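Local coordinates for protein tartrate dehydrogenase/decarboxylase (Pseudomonas putida, PDB 3FLK) that oxidises tartrate to oxaloglycolate with NAD(+), converts meso-tartrate to D-glycerate and oxidatively decarboxylates D-malate to pyruvate, using magnesium or manganese, at residues A[28-33]-A[358-363]; A[300-305]-A[324-329]; A[166-171]-A[200-205]; A[173-178]-A[240-245]. The protein carries 1 engineered substitution. All coordinates share one frame; numbering follows the deposited sequence.

Contact 1. Residues A[28-33]-A[358-363]; sequences LEAAAL and DTLARL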
loop_
_atom_site.group_PDB
_atom_site.type_symbol
_atom_site.label_atom_id
_atom_site.label_comp_id
_atom_site.label_asym_id
_atom_site.label_seq_id
_atom_site.Cartn_x
_atom_site.Cartn_y
_atom_site.Cartn_z
ATOM N N LEU A 28 -20.015 13.448 22.698
ATOM C CA LEU A 28 -19.574 12.858 23.968
ATOM C C LEU A 28 -20.315 13.455 25.164
ATOM O O LEU A 28 -20.690 12.732 26.089
ATOM C CB LEU A 28 -18.064 13.019 24.159
ATOM C CG LEU A 28 -17.115 12.143 23.334
ATOM C CD1 LEU A 28 -15.687 12.629 23.501
ATOM C CD2 LEU A 28 -17.222 10.681 23.727
ATOM N N GLU A 29 -20.518 14.773 25.138
ATOM C CA GLU A 29 -21.259 15.464 26.196
ATOM C C GLU A 29 -22.736 15.061 26.209
ATOM O O GLU A 29 -23.341 14.953 27.273
ATOM C CB GLU A 29 -21.094 16.986 26.079
ATOM C CG GLU A 29 -19.735 17.493 26.575
ATOM C CD GLU A 29 -19.484 18.971 26.290
ATOM O OE1 GLU A 29 -20.082 19.528 25.341
ATOM O OE2 GLU A 29 -18.669 19.580 27.016
ATOM N N ALA A 30 -23.302 14.823 25.027
ATOM C CA ALA A 30 -24.664 14.305 24.905
ATOM C C ALA A 30 -24.758 12.869 25.425
ATOM O O ALA A 30 -25.742 12.499 26.071
ATOM C CB ALA A 30 -25.142 14.386 23.463
ATOM N N ALA A 31 -23.731 12.070 25.141
ATOM C CA ALA A 31 -23.639 10.704 25.652
ATOM C C ALA A 31 -23.465 10.688 27.170
ATOM O O ALA A 31 -24.044 9.843 27.854
ATOM C CB ALA A 31 -22.500 9.951 24.974
ATOM N N ALA A 32 -22.670 11.627 27.684
ATOM C CA ALA A 32 -22.415 11.740 29.121
ATOM C C ALA A 32 -23.693 12.069 29.889
ATOM O O ALA A 32 -23.977 11.463 30.925
ATOM C CB ALA A 32 -21.341 12.781 29.397
ATOM N N LEU A 33 -24.459 13.025 29.366
ATOM C CA LEU A 33 -25.738 13.422 29.947
ATOM C C LEU A 33 -26.731 12.256 29.983
ATOM O O LEU A 33 -27.364 12.006 31.007
ATOM C CB LEU A 33 -26.329 14.606 29.169
ATOM C CG LEU A 33 -27.682 15.179 29.612
ATOM C CD1 LEU A 33 -27.565 15.952 30.925
ATOM C CD2 LEU A 33 -28.267 16.062 28.517
ATOM N N ASP A 358 -28.354 14.942 18.289
ATOM C CA ASP A 358 -29.811 14.921 18.439
ATOM C C ASP A 358 -30.391 13.511 18.357
ATOM O O ASP A 358 -31.264 13.149 19.150
ATOM C CB ASP A 358 -30.488 15.814 17.397
ATOM C CG ASP A 358 -31.999 15.862 17.565
ATOM O OD1 ASP A 358 -32.468 16.088 18.704
ATOM O OD2 ASP A 358 -32.718 15.666 16.561
ATOM N N THR A 359 -29.915 12.730 17.389
ATOM C CA THR A 359 -30.337 11.339 17.222
ATOM C C THR A 359 -30.030 10.527 18.484
ATOM O O THR A 359 -30.863 9.742 18.941
ATOM C CB THR A 359 -29.667 10.696 15.984
ATOM O OG1 THR A 359 -30.016 11.445 14.814
ATOM C CG2 THR A 359 -30.109 9.252 15.797
ATOM N N LEU A 360 -28.841 10.737 19.046
ATOM C CA LEU A 360 -28.418 10.048 20.263
ATOM C C LEU A 360 -29.347 10.363 21.439
ATOM O O LEU A 360 -29.769 9.458 22.162
ATOM C CB LEU A 360 -26.968 10.407 20.607
ATOM C CG LEU A 360 -26.263 9.642 21.731
ATOM C CD1 LEU A 360 -24.785 9.542 21.431
ATOM C CD2 LEU A 360 -26.483 10.303 23.083
ATOM N N ALA A 361 -29.664 11.644 21.617
ATOM C CA ALA A 361 -30.547 12.082 22.702
ATOM C C ALA A 361 -31.961 11.512 22.572
ATOM O O ALA A 361 -32.650 11.313 23.575
ATOM C CB ALA A 361 -30.582 13.606 22.781
ATOM N N ARG A 362 -32.376 11.232 21.338
ATOM C CA ARG A 362 -33.722 10.729 21.057
ATOM C C ARG A 362 -33.834 9.200 21.060
ATOM O O ARG A 362 -34.930 8.661 20.887
ATOM C CB ARG A 362 -34.245 11.307 19.734
ATOM C CG ARG A 362 -34.414 12.818 19.756
ATOM C CD ARG A 362 -35.003 13.357 18.461
ATOM N NE ARG A 362 -35.106 14.820 18.490
ATOM C CZ ARG A 362 -36.098 15.504 19.061
ATOM N NH1 ARG A 362 -37.101 14.871 19.663
ATOM N NH2 ARG A 362 -36.091 16.832 19.029
ATOM N N LEU A 363 -32.715 8.508 21.264
ATOM C CA LEU A 363 -32.709 7.042 21.319
ATOM C C LEU A 363 -33.409 6.524 22.573
ATOM O O LEU A 363 -33.252 7.089 23.656
ATOM C CB LEU A 363 -31.279 6.489 21.256
ATOM C CG LEU A 363 -30.481 6.609 19.952
ATOM C CD1 LEU A 363 -29.029 6.211 20.185
ATOM C CD2 LEU A 363 -31.090 5.774 18.835
#

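Contact 2. Residues A[300-305]-A[324-329]; sequences AMIWSG and DDMLNA. With SO4 (sulfate ion), chain J.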
loop_
_atom_site.group_PDB
_atom_site.type_symbol
_atom_site.label_atom_id
_atom_site.label_comp_id
_atom_site.label_asym_id
_atom_site.label_seq_id
_atom_site.Cartn_x
_atom_site.Cartn_y
_atom_site.Cartn_z
ATOM N N ALA A 300 -15.393 10.247 11.932
ATOM C CA ALA A 300 -14.145 9.625 12.390
ATOM C C ALA A 300 -13.779 10.082 13.800
ATOM O O ALA A 300 -13.451 9.262 14.659
ATOM C CB ALA A 300 -13.009 9.916 11.417
HETATM N N MSE A 301 -13.853 11.393 14.025
HETATM C CA MSE A 301 -13.611 11.994 15.333
HETATM C C MSE A 301 -14.598 11.471 16.381
HETATM O O MSE A 301 -14.197 11.109 17.487
HETATM C CB MSE A 301 -13.708 13.520 15.235
HETATM C CG MSE A 301 -13.260 14.277 16.477
HETATM SE SE MSE A 301 -11.315 14.377 16.620
HETATM C CE MSE A 301 -11.011 12.954 17.902
ATOM N N ILE A 302 -15.879 11.428 16.016
ATOM C CA ILE A 302 -16.950 11.007 16.927
ATOM C C ILE A 302 -16.827 9.524 17.301
ATOM O O ILE A 302 -16.901 9.168 18.477
ATOM C CB ILE A 302 -18.352 11.332 16.339
ATOM C CG1 ILE A 302 -18.557 12.853 16.286
ATOM C CG2 ILE A 302 -19.461 10.685 17.172
ATOM C CD1 ILE A 302 -19.562 13.322 15.241
ATOM N N TRP A 303 -16.630 8.676 16.296
ATOM C CA TRP A 303 -16.423 7.242 16.500
ATOM C C TRP A 303 -15.198 6.990 17.392
ATOM O O TRP A 303 -15.248 6.146 18.286
ATOM C CB TRP A 303 -16.283 6.538 15.146
ATOM C CG TRP A 303 -16.337 5.022 15.162
ATOM C CD1 TRP A 303 -16.259 4.191 16.251
ATOM C CD2 TRP A 303 -16.435 4.167 14.018
ATOM N NE1 TRP A 303 -16.323 2.876 15.852
ATOM C CE2 TRP A 303 -16.427 2.833 14.487
ATOM C CE3 TRP A 303 -16.531 4.397 12.639
ATOM C CZ2 TRP A 303 -16.509 1.734 13.623
ATOM C CZ3 TRP A 303 -16.613 3.305 11.781
ATOM C CH2 TRP A 303 -16.603 1.990 12.279
ATOM N N SER A 304 -14.116 7.737 17.164
ATOM C CA SER A 304 -12.932 7.690 18.041
ATOM C C SER A 304 -13.292 7.958 19.499
ATOM O O SER A 304 -12.733 7.340 20.407
ATOM C CB SER A 304 -11.869 8.695 17.593
ATOM O OG SER A 304 -11.300 8.312 16.358
ATOM N N GLY A 305 -14.227 8.885 19.708
ATOM C CA GLY A 305 -14.734 9.209 21.039
ATOM C C GLY A 305 -15.471 8.047 21.671
ATOM O O GLY A 305 -15.306 7.780 22.862
ATOM N N ASP A 324 -22.227 2.143 22.503
ATOM C CA ASP A 324 -23.216 1.501 21.638
ATOM C C ASP A 324 -24.235 2.494 21.075
ATOM O O ASP A 324 -24.618 2.393 19.911
ATOM C CB ASP A 324 -23.931 0.363 22.382
ATOM C CG ASP A 324 -22.988 -0.772 22.786
ATOM O OD1 ASP A 324 -21.761 -0.682 22.538
ATOM O OD2 ASP A 324 -23.482 -1.763 23.368
ATOM N N ASP A 325 -24.664 3.447 21.901
ATOM C CA ASP A 325 -25.610 4.481 21.470
ATOM C C ASP A 325 -24.992 5.444 20.462
ATOM O O ASP A 325 -25.676 5.921 19.557
ATOM C CB ASP A 325 -26.161 5.257 22.671
ATOM C CG ASP A 325 -27.284 4.517 23.385
ATOM O OD1 ASP A 325 -27.648 3.400 22.957
ATOM O OD2 ASP A 325 -27.807 5.060 24.378
HETATM N N MSE A 326 -23.701 5.723 20.624
HETATM C CA MSE A 326 -22.972 6.577 19.689
HETATM C C MSE A 326 -22.849 5.928 18.314
HETATM O O MSE A 326 -23.035 6.589 17.294
HETATM C CB MSE A 326 -21.603 6.957 20.252
HETATM C CG MSE A 326 -21.695 7.969 21.379
HETATM SE SE MSE A 326 -20.004 8.425 22.206
HETATM C CE MSE A 326 -19.211 9.424 20.727
ATOM N N LEU A 327 -22.561 4.628 18.297
ATOM C CA LEU A 327 -22.516 3.862 17.053
ATOM C C LEU A 327 -23.895 3.766 16.404
ATOM O O LEU A 327 -24.017 3.879 15.189
ATOM C CB LEU A 327 -21.927 2.466 17.286
ATOM C CG LEU A 327 -20.420 2.260 17.066
ATOM C CD1 LEU A 327 -20.051 2.341 15.578
ATOM C CD2 LEU A 327 -19.570 3.225 17.891
ATOM N N ASN A 328 -24.920 3.561 17.229
ATOM C CA ASN A 328 -26.312 3.559 16.784
ATOM C C ASN A 328 -26.673 4.887 16.113
ATOM O O ASN A 328 -27.243 4.899 15.023
ATOM C CB ASN A 328 -27.246 3.278 17.973
ATOM C CG ASN A 328 -28.660 2.882 17.548
ATOM O OD1 ASN A 328 -29.057 3.047 16.396
ATOM N ND2 ASN A 328 -29.429 2.358 18.497
ATOM N N ALA A 329 -26.312 5.992 16.763
ATOM C CA ALA A 329 -26.573 7.336 16.244
ATOM C C ALA A 329 -25.839 7.594 14.923
ATOM O O ALA A 329 -26.409 8.166 13.995
ATOM C CB ALA A 329 -26.202 8.389 17.284
HETATM S S SO4 J . -16.971 -0.574 17.229
HETATM O O1 SO4 J . -15.897 -0.950 16.313
HETATM O O2 SO4 J . -16.955 -1.462 18.389
HETATM O O3 SO4 J . -16.786 0.802 17.677
HETATM O O4 SO4 J . -18.254 -0.704 16.543
#

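Contact 3. Residues A[166-171]-A[200-205]; sequences RGVDRI and MPYWDK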
loop_
_atom_site.group_PDB
_atom_site.type_symbol
_atom_site.label_atom_id
_atom_site.label_comp_id
_atom_site.label_asym_id
_atom_site.label_seq_id
_atom_site.Cartn_x
_atom_site.Cartn_y
_atom_site.Cartn_z
ATOM N N ARG A 166 10.368 -8.080 21.592
ATOM C CA ARG A 166 9.391 -7.517 22.524
ATOM C C ARG A 166 8.236 -6.832 21.793
ATOM O O ARG A 166 7.073 -7.157 22.034
ATOM C CB ARG A 166 10.060 -6.554 23.511
ATOM C CG ARG A 166 11.007 -7.238 24.494
ATOM C CD ARG A 166 11.465 -6.283 25.587
ATOM N NE ARG A 166 12.329 -6.952 26.562
ATOM C CZ ARG A 166 13.660 -6.962 26.514
ATOM N NH1 ARG A 166 14.306 -6.332 25.542
ATOM N NH2 ARG A 166 14.348 -7.604 27.451
ATOM N N GLY A 167 8.569 -5.911 20.889
ATOM C CA GLY A 167 7.574 -5.164 20.117
ATOM C C GLY A 167 6.775 -6.001 19.132
ATOM O O GLY A 167 5.565 -5.811 18.983
ATOM N N VAL A 168 7.449 -6.920 18.449
ATOM C CA VAL A 168 6.789 -7.794 17.486
ATOM C C VAL A 168 5.846 -8.779 18.195
ATOM O O VAL A 168 4.685 -8.924 17.802
ATOM C CB VAL A 168 7.810 -8.520 16.563
ATOM C CG1 VAL A 168 7.150 -9.651 15.793
ATOM C CG2 VAL A 168 8.456 -7.522 15.589
ATOM N N ASP A 169 6.340 -9.432 19.247
ATOM C CA ASP A 169 5.534 -10.405 19.990
ATOM C C ASP A 169 4.261 -9.803 20.590
ATOM O O ASP A 169 3.197 -10.411 20.508
ATOM C CB ASP A 169 6.361 -11.091 21.084
ATOM C CG ASP A 169 7.266 -12.188 20.537
ATOM O OD1 ASP A 169 7.276 -12.414 19.308
ATOM O OD2 ASP A 169 7.967 -12.833 21.347
ATOM N N ARG A 170 4.375 -8.613 21.173
ATOM C CA ARG A 170 3.245 -7.987 21.863
ATOM C C ARG A 170 2.119 -7.521 20.931
ATOM O O ARG A 170 0.949 -7.585 21.303
ATOM C CB ARG A 170 3.705 -6.867 22.806
ATOM C CG ARG A 170 4.307 -5.644 22.133
ATOM C CD ARG A 170 4.769 -4.643 23.175
ATOM N NE ARG A 170 5.307 -3.429 22.568
ATOM C CZ ARG A 170 5.705 -2.359 23.250
ATOM N NH1 ARG A 170 5.625 -2.332 24.577
ATOM N NH2 ARG A 170 6.181 -1.307 22.597
ATOM N N ILE A 171 2.465 -7.060 19.729
ATOM C CA ILE A 171 1.440 -6.695 18.745
ATOM C C ILE A 171 0.755 -7.943 18.175
ATOM O O ILE A 171 -0.461 -7.949 17.976
ATOM C CB ILE A 171 1.975 -5.738 17.618
ATOM C CG1 ILE A 171 0.813 -5.094 16.845
ATOM C CG2 ILE A 171 2.935 -6.452 16.665
ATOM C CD1 ILE A 171 0.029 -4.055 17.649
HETATM N N MSE A 200 11.196 -8.782 7.410
HETATM C CA MSE A 200 9.950 -9.506 7.156
HETATM C C MSE A 200 9.998 -11.031 7.362
HETATM O O MSE A 200 9.039 -11.596 7.891
HETATM C CB MSE A 200 9.355 -9.144 5.792
HETATM C CG MSE A 200 8.736 -7.744 5.710
HETATM SE SE MSE A 200 7.415 -7.270 7.093
HETATM C CE MSE A 200 6.607 -8.986 7.430
ATOM N N PRO A 201 11.090 -11.707 6.937
ATOM C CA PRO A 201 11.225 -13.116 7.333
ATOM C C PRO A 201 11.174 -13.299 8.850
ATOM O O PRO A 201 10.631 -14.290 9.329
ATOM C CB PRO A 201 12.603 -13.498 6.790
ATOM C CG PRO A 201 12.787 -12.598 5.621
ATOM C CD PRO A 201 12.209 -11.290 6.071
ATOM N N TYR A 202 11.717 -12.333 9.587
ATOM C CA TYR A 202 11.675 -12.354 11.044
ATOM C C TYR A 202 10.254 -12.174 11.590
ATOM O O TYR A 202 9.839 -12.896 12.500
ATOM C CB TYR A 202 12.607 -11.292 11.629
ATOM C CG TYR A 202 12.560 -11.235 13.135
ATOM C CD1 TYR A 202 13.189 -12.213 13.908
ATOM C CD2 TYR A 202 11.871 -10.213 13.789
ATOM C CE1 TYR A 202 13.137 -12.169 15.293
ATOM C CE2 TYR A 202 11.817 -10.161 15.176
ATOM C CZ TYR A 202 12.452 -11.141 15.919
ATOM O OH TYR A 202 12.398 -11.091 17.290
ATOM N N TRP A 203 9.528 -11.203 11.040
ATOM C CA TRP A 203 8.120 -10.976 11.378
ATOM C C TRP A 203 7.306 -12.253 11.148
ATOM O O TRP A 203 6.521 -12.650 12.008
ATOM C CB TRP A 203 7.570 -9.793 10.568
ATOM C CG TRP A 203 6.077 -9.548 10.668
ATOM C CD1 TRP A 203 5.100 -10.097 9.879
ATOM C CD2 TRP A 203 5.406 -8.667 11.575
ATOM N NE1 TRP A 203 3.867 -9.622 10.249
ATOM C CE2 TRP A 203 4.023 -8.743 11.289
ATOM C CE3 TRP A 203 5.835 -7.826 12.611
ATOM C CZ2 TRP A 203 3.064 -8.013 12.003
ATOM C CZ3 TRP A 203 4.878 -7.096 13.320
ATOM C CH2 TRP A 203 3.509 -7.197 13.009
ATOM N N ASP A 204 7.524 -12.900 10.002
ATOM C CA ASP A 204 6.892 -14.187 9.681
ATOM C C ASP A 204 7.228 -15.277 10.705
ATOM O O ASP A 204 6.347 -16.029 11.128
ATOM C CB ASP A 204 7.296 -14.658 8.281
ATOM C CG ASP A 204 6.742 -13.774 7.172
ATOM O OD1 ASP A 204 6.047 -12.780 7.473
ATOM O OD2 ASP A 204 7.005 -14.084 5.992
ATOM N N LYS A 205 8.499 -15.351 11.095
ATOM C CA LYS A 205 8.966 -16.331 12.078
ATOM C C LYS A 205 8.261 -16.152 13.426
ATOM O O LYS A 205 7.816 -17.129 14.035
ATOM C CB LYS A 205 10.485 -16.228 12.247
ATOM C CG LYS A 205 11.142 -17.454 12.846
ATOM C CD LYS A 205 12.656 -17.295 12.871
ATOM C CE LYS A 205 13.342 -18.562 13.358
ATOM N NZ LYS A 205 14.820 -18.491 13.157
#

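Contact 4. Residues A[173-178]-A[240-245]; sequences KYAFDL and VVVASN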
loop_
_atom_site.group_PDB
_atom_site.type_symbol
_atom_site.label_atom_id
_atom_site.label_comp_id
_atom_site.label_asym_id
_atom_site.label_seq_id
_atom_site.Cartn_x
_atom_site.Cartn_y
_atom_site.Cartn_z
ATOM N N LYS A 173 0.507 -10.868 19.740
ATOM C CA LYS A 173 -0.306 -11.389 20.837
ATOM C C LYS A 173 -1.651 -10.670 20.917
ATOM O O LYS A 173 -2.694 -11.316 21.013
ATOM C CB LYS A 173 0.433 -11.295 22.172
ATOM C CG LYS A 173 -0.323 -11.939 23.332
ATOM C CD LYS A 173 0.539 -12.060 24.573
ATOM C CE LYS A 173 -0.205 -12.784 25.690
ATOM N NZ LYS A 173 -1.338 -11.979 26.222
ATOM N N TYR A 174 -1.624 -9.340 20.862
ATOM C CA TYR A 174 -2.858 -8.560 20.901
ATOM C C TYR A 174 -3.814 -8.977 19.782
ATOM O O TYR A 174 -5.000 -9.214 20.032
ATOM C CB TYR A 174 -2.577 -7.053 20.845
ATOM C CG TYR A 174 -3.757 -6.222 21.305
ATOM C CD1 TYR A 174 -3.868 -5.814 22.636
ATOM C CD2 TYR A 174 -4.777 -5.871 20.420
ATOM C CE1 TYR A 174 -4.961 -5.057 23.069
ATOM C CE2 TYR A 174 -5.874 -5.120 20.844
ATOM C CZ TYR A 174 -5.957 -4.717 22.166
ATOM O OH TYR A 174 -7.036 -3.969 22.588
ATOM N N ALA A 175 -3.285 -9.092 18.565
ATOM C CA ALA A 175 -4.083 -9.438 17.389
ATOM C C ALA A 175 -4.702 -10.833 17.475
ATOM O O ALA A 175 -5.863 -11.021 17.110
ATOM C CB ALA A 175 -3.254 -9.304 16.124
ATOM N N PHE A 176 -3.922 -11.801 17.952
ATOM C CA PHE A 176 -4.420 -13.166 18.134
ATOM C C PHE A 176 -5.423 -13.271 19.282
ATOM O O PHE A 176 -6.417 -13.988 19.165
ATOM C CB PHE A 176 -3.265 -14.165 18.300
ATOM C CG PHE A 176 -2.704 -14.656 16.995
ATOM C CD1 PHE A 176 -3.214 -15.801 16.392
ATOM C CD2 PHE A 176 -1.679 -13.967 16.359
ATOM C CE1 PHE A 176 -2.710 -16.256 15.174
ATOM C CE2 PHE A 176 -1.167 -14.412 15.140
ATOM C CZ PHE A 176 -1.681 -15.561 14.549
ATOM N N ASP A 177 -5.168 -12.550 20.375
ATOM C CA ASP A 177 -6.124 -12.451 21.484
ATOM C C ASP A 177 -7.460 -11.867 21.014
ATOM O O ASP A 177 -8.525 -12.351 21.403
ATOM C CB ASP A 177 -5.561 -11.600 22.627
ATOM C CG ASP A 177 -4.556 -12.353 23.491
ATOM O OD1 ASP A 177 -4.488 -13.596 23.410
ATOM O OD2 ASP A 177 -3.831 -11.694 24.264
ATOM N N LEU A 178 -7.388 -10.834 20.172
ATOM C CA LEU A 178 -8.573 -10.185 19.609
ATOM C C LEU A 178 -9.356 -11.142 18.710
ATOM O O LEU A 178 -10.575 -11.263 18.841
ATOM C CB LEU A 178 -8.179 -8.913 18.843
ATOM C CG LEU A 178 -9.274 -7.957 18.347
ATOM C CD1 LEU A 178 -10.045 -7.329 19.496
ATOM C CD2 LEU A 178 -8.658 -6.870 17.474
ATOM N N VAL A 240 -9.376 -9.939 11.248
ATOM C CA VAL A 240 -8.305 -9.242 11.962
ATOM C C VAL A 240 -7.078 -9.198 11.056
ATOM O O VAL A 240 -6.600 -10.240 10.601
ATOM C CB VAL A 240 -7.955 -9.922 13.313
ATOM C CG1 VAL A 240 -6.764 -9.240 13.983
ATOM C CG2 VAL A 240 -9.156 -9.915 14.250
ATOM N N VAL A 241 -6.596 -7.990 10.778
ATOM C CA VAL A 241 -5.399 -7.800 9.960
ATOM C C VAL A 241 -4.304 -7.167 10.816
ATOM O O VAL A 241 -4.452 -6.043 11.301
ATOM C CB VAL A 241 -5.679 -6.942 8.694
ATOM C CG1 VAL A 241 -4.437 -6.856 7.809
ATOM C CG2 VAL A 241 -6.849 -7.517 7.897
ATOM N N VAL A 242 -3.217 -7.907 11.016
ATOM C CA VAL A 242 -2.093 -7.431 11.817
ATOM C C VAL A 242 -0.937 -7.018 10.901
ATOM O O VAL A 242 -0.621 -7.709 9.928
ATOM C CB VAL A 242 -1.667 -8.469 12.909
ATOM C CG1 VAL A 242 -1.136 -9.768 12.289
ATOM C CG2 VAL A 242 -0.660 -7.863 13.893
ATOM N N ALA A 243 -0.328 -5.876 11.208
ATOM C CA ALA A 243 0.657 -5.268 10.315
ATOM C C ALA A 243 1.662 -4.398 11.059
ATOM O O ALA A 243 1.403 -3.945 12.177
ATOM C CB ALA A 243 -0.052 -4.452 9.227
ATOM N N SER A 244 2.811 -4.172 10.422
ATOM C CA SER A 244 3.836 -3.253 10.918
ATOM C C SER A 244 3.348 -1.801 10.847
ATOM O O SER A 244 2.275 -1.525 10.303
ATOM C CB SER A 244 5.103 -3.396 10.075
ATOM O OG SER A 244 4.863 -2.924 8.756
ATOM N N ASN A 245 4.154 -0.886 11.381
ATOM C CA ASN A 245 3.833 0.545 11.420
ATOM C C ASN A 245 3.426 1.110 10.059
ATOM O O ASN A 245 2.363 1.731 9.928
ATOM C CB ASN A 245 5.019 1.334 11.987
ATOM C CG ASN A 245 4.593 2.487 12.880
ATOM O OD1 ASN A 245 3.538 3.096 12.685
ATOM N ND2 ASN A 245 5.423 2.795 13.871
#

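Contact 1. Residues A[28-33]-A[358-363]
L360 leans on A30 and A31, whereas the flat groups of its own segment, the R362 guanidinium and the D358 carboxylate, pair with each other well clear of that junction. D358 OD2 sits at the guanidinium edge, in its plane, and takes the N-H of R362 NE at 3.2 Å and 154°. The other oxygen, D358 OD1, lies tilted from that plane, closer to R362 NE at 2.9 Å but on a more bent bond of 134°. Both oxygens are met on the syn side of the carboxylate, and the salt bridge links side chains four residues apart.

The contact itself is apolar and small. L360 carries CG anti to its backbone N (chi1 -171°), which sends the branch across toward helix 17-35. There CD2 settles over the backbone, 3.8 Å from A30 O and 3.9 Å from A31 CA, with A30 CB 4.3 Å from the same L360 CD2. The second methyl, L360 CD1, touches A31 CB at 4.2 Å. Small alanines let the backbones come near, the CA atoms of A30 and A361 standing 6.7 Å apart.

K34 NZ, just beyond 28-33, hydrogen-bonds the carbonyls of L360 and L363. L360 also rests on M326 of helix 317-336, while L28 and A32 pack on F41 and L39 of strand 39-43, so the contact joins the chain's first and last helices at the rim of the main sheet.

Contact 2. Residues A[300-305]-A[324-329]
W303 and L327 meet across the helix pair with the indole lying against both leucine methyls. From W303 CB the ring swings out with CG anti to the backbone N (chi1 -168°), bringing an otherwise lateral residue nearer the other helix. W303 CD1 then meets L327 CD2 at 3.8 Å. Next along the ring, W303 NE1 gives a nearly straight hydrogen bond to sulfate O3, 2.8 Å long with an angle of 162° at the hydrogen. W303 CE2 has L327 CD1 at 3.8 Å, and CZ2 comes within 4.1 Å of the same methyl. L327 CD1 therefore lies over one face of the W303 indole, in a CH-pi contact 4.0 Å from the centroid of its five-membered ring, while the sulfate occupies the edge. The sulfate, probably from the crystallisation liquor, is held as well by H323 NE2 and R111 NH1. A leucine in place of W303 would offer no N-H, so sulfate O3 would probably lose a donor and the L327 methyls the flat surface they rest on.

Helices 299-313 and 317-336 form an antiparallel helical hairpin, their segments inclined at 158° with axes 9.7 Å apart. Further along the seam M326, a selenomethionine, bends at chi3 and brings CE to 3.2 Å from I302 O, a tight approach. M326 CE also lies 3.8 Å from I302 CG2 and rests near the backbone of G305. V27 of helix 17-35 touches both I302 and M326, and helix 349-361 supplies I356 against I302.

Contact 3. Residues A[166-171]-A[200-205]
V168 of helix 166-171 is wedged against W203 and Y202 of helix 200-205, two neighbouring helices of the alpha/beta domain that are joined through strand 186-191. The segments cross at -47° with axes 10.6 Å apart, and the seam is filled by side chains.

Aliphatic-aromatic packing does most of the work. Both methyls of V168 fall on one ring atom: CG1 is 3.9 Å and CG2 is 4.0 Å from W203 CE3. One turn on, I171 CG2 approaches W203 CH2 at 3.8 Å. Both residues come at the indole obliquely. With CG anti to the backbone N (chi1 172°), W203 turns its six-membered ring toward the partner helix. An alanine here would remove that ring and is likely to open a gap beside V168 and I171 and to leave S189 OG without its indole partner.

Hydrogen bonds and charges fix the ends. W203 NE1 bonds S189 OG on strand 186-191, while Y202 OH bonds E155 of the second subunit, so this seam also faces the dimer partner. D169 OD2 forms a salt bridge with R206 NH2, one turn past W203 on helix 199-211, adding an ionic tie between the same two helices.

At the Y202 ring the approach is from the side: V168 CG2 stands at the edge, near the ring plane, 4.3 Å from Y202 CE2.

Contact 4. Residues A[173-178]-A[240-245]
A175 presses its methyl between V240 and V242, the place where helix 165-181 lies on the main sheet of the alpha/beta fold. Helix 173-178 runs almost exactly antiparallel to strand 240-243, at 177°, with 8.8 Å between axes.

V240 and V242 direct their side chains at the helix, and the intervening V241 turns to the other face of the sheet, the usual alternation along a strand. A175 CB meets V242 CB and V242 CG2, each at 3.7 Å. In V242 the branch anti to the backbone N, CG2 (chi1 of CG1 64°), meets A175, whose small size permits the CA atoms of the pair to stand 6.2 Å apart. L178 extends the layer one turn on, its CD2 lying 4.5 Å from V240 CG2 and its side chain packing on V131 and V133 of strand 129-135. On the side turned from the sheet K173 NZ and D177 OD2 form a salt bridge of 3.2 Å.

S244 stands at the N-cap of helix 245-258, which carries D249 of the oxalate pocket, its OG making a weak bond to F247 N. V240 CG1, anti to the backbone N (chi1 176°), sits 4.1 Å from A175 CB and 3.7 Å from A175 O.

The four contacts form two clusters. Contacts 1 and 2, with centres 10 Å apart, share a helical layer: L360 CD1 lies 3.5 Å from M326 CG. Contacts 3 and 4, centres 11 Å apart, both use helix 165-181, and W203 CH2 reaches 3.9 Å from A243 C, so the indole bridges helix packing to sheet packing. The clusters stay separate, contacts 2 and 4 approaching to about 12 Å between nearest atoms. None lines the active site, and the bound ligands lie at a distance: the I302 side chain is about 10 Å from an NADH, that of W203 about 14 Å from one, and that of I171 about 13 Å from an oxalate.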